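Local atomic coordinates of DNA-binding protein HU (Thermotoga maritima, PDB entry 1B8Z), a protein that wraps DNA as a histone-like architectural protein, stabilising the double helix against denaturation under extreme environmental conditions. Residues L25-I28 with L29-T33. Numbering follows the deposited sequence.
Sequences LDTI and LETIT
Thr31 closes its hydroxyl back onto the turn before it: OG1 donates to Thr27 O at 2.8 Å, while the amide N of Thr31 gives the same oxygen its regular helical bond, also 2.8 Å long. This exemplifies a general principle, that a threonine within a helix can bond its hydroxyl to the carbonyl four residues earlier. The torsion that allows it sets OG1 beside the backbone N and anti to the carbonyl carbon (chi1 -59°). The two donors approach from opposite faces of the carbonyl plane, the hydroxyl tilted 35° from it, so that one oxygen takes two hydrogen bonds. Two residues on, Thr33 repeats the pattern, its OG1 donating to Leu29 O at 2.9 Å and its amide N bonding the same oxygen from the opposite face. A water donates to Thr27 OG1, itself bonded to Leu23 O, and also to Glu30 OE1, which lies 2.9 Å from the water oxygen. All of this runs along helix 18-37, the long second helix of the HU fold, which packs in the dimer core, where Ile28 meets its counterpart and Thr31 OG1 is hydrogen-bonded to Lys13 NZ of the second subunit. Replacing Thr31 with a valine would probably cost Thr27 O its second donor and leave that lysine without this partner. Asp26 is salt-bridged to Lys22 and Lys3, which probably offsets the carboxylate of Glu30, whose OE2 is 5.3 Å from Asp26 OD2. On the apolar sides, the side chains of Ile28 and Ile32 run alongside each other in the same direction, CG2 of Ile28 3.9 Å from CD1 of Ile32, whereas CD1 of Leu25 lies 4.2 Å from CG of Leu29.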
loop_
_atom_site.group_PDB
_atom_site.type_symbol
_atom_site.label_atom_id
_atom_site.label_comp_id
_atom_site.label_asym_id
_atom_site.label_seq_id
_atom_site.Cartn_x
_atom_site.Cartn_y
_atom_site.Cartn_z
ATOM N N LEU B 25 -0.337 -3.957 7.621
ATOM C CA LEU B 25 -0.849 -2.898 6.759
ATOM C C LEU B 25 -0.650 -1.531 7.384
ATOM O O LEU B 25 -0.153 -0.611 6.737
ATOM C CB LEU B 25 -2.346 -3.144 6.507
ATOM C CG LEU B 25 -3.060 -2.032 5.753
ATOM C CD1 LEU B 25 -2.508 -1.797 4.363
ATOM C CD2 LEU B 25 -4.571 -2.289 5.680
ATOM N N ASP B 26 -0.993 -1.417 8.687
ATOM C CA ASP B 26 -0.816 -0.096 9.331
ATOM C C ASP B 26 0.674 0.288 9.346
ATOM O O ASP B 26 0.935 1.499 9.150
ATOM C CB ASP B 26 -1.359 -0.173 10.750
ATOM C CG ASP B 26 -2.877 -0.087 10.806
ATOM O OD1 ASP B 26 -3.515 0.263 9.804
ATOM O OD2 ASP B 26 -3.404 -0.344 11.913
ATOM N N THR B 27 1.552 -0.660 9.559
ATOM C CA THR B 27 2.995 -0.336 9.590
ATOM C C THR B 27 3.502 0.052 8.205
ATOM O O THR B 27 4.291 0.998 8.076
ATOM C CB THR B 27 3.758 -1.517 10.170
ATOM O OG1 THR B 27 3.206 -1.815 11.475
ATOM C CG2 THR B 27 5.222 -1.133 10.368
ATOM N N ILE B 28 3.007 -0.615 7.153
ATOM C CA ILE B 28 3.319 -0.185 5.801
ATOM C C ILE B 28 2.847 1.251 5.574
ATOM O O ILE B 28 3.608 2.085 5.076
ATOM C CB ILE B 28 2.643 -1.117 4.756
ATOM C CG1 ILE B 28 3.326 -2.477 4.795
ATOM C CG2 ILE B 28 2.734 -0.480 3.359
ATOM C CD1 ILE B 28 2.434 -3.536 4.127
ATOM N N LEU B 29 1.607 1.594 5.903
ATOM C CA LEU B 29 1.099 2.942 5.673
ATOM C C LEU B 29 1.870 3.973 6.503
ATOM O O LEU B 29 2.134 5.024 5.917
ATOM C CB LEU B 29 -0.393 3.061 5.984
ATOM C CG LEU B 29 -1.253 2.087 5.168
ATOM C CD1 LEU B 29 -2.680 2.155 5.703
ATOM C CD2 LEU B 29 -1.173 2.374 3.677
ATOM N N GLU B 30 2.224 3.639 7.726
ATOM C CA GLU B 30 3.002 4.570 8.557
ATOM C C GLU B 30 4.394 4.740 7.964
ATOM O O GLU B 30 4.875 5.894 7.916
ATOM C CB GLU B 30 3.094 3.972 9.959
ATOM C CG GLU B 30 1.741 4.095 10.656
ATOM C CD GLU B 30 1.633 3.388 11.988
ATOM O OE1 GLU B 30 2.656 2.952 12.555
ATOM O OE2 GLU B 30 0.488 3.265 12.487
ATOM N N THR B 31 4.981 3.658 7.468
ATOM C CA THR B 31 6.334 3.779 6.880
ATOM C C THR B 31 6.333 4.622 5.634
ATOM O O THR B 31 7.236 5.436 5.406
ATOM C CB THR B 31 6.931 2.397 6.634
ATOM O OG1 THR B 31 6.968 1.730 7.905
ATOM C CG2 THR B 31 8.346 2.447 6.068
ATOM N N ILE B 32 5.348 4.462 4.739
ATOM C CA ILE B 32 5.259 5.291 3.553
ATOM C C ILE B 32 5.011 6.742 3.941
ATOM O O ILE B 32 5.652 7.660 3.405
ATOM C CB ILE B 32 4.129 4.773 2.623
ATOM C CG1 ILE B 32 4.536 3.412 2.094
ATOM C CG2 ILE B 32 3.834 5.813 1.537
ATOM C CD1 ILE B 32 3.385 2.733 1.311
ATOM N N THR B 33 4.116 7.009 4.880
ATOM C CA THR B 33 3.824 8.387 5.314
ATOM C C THR B 33 5.080 9.046 5.872
ATOM O O THR B 33 5.326 10.196 5.494
ATOM C CB THR B 33 2.735 8.336 6.395
ATOM O OG1 THR B 33 1.547 7.817 5.784
ATOM C CG2 THR B 33 2.450 9.718 6.966
HETATM O O HOH W 1 2.243 0.307 13.661
#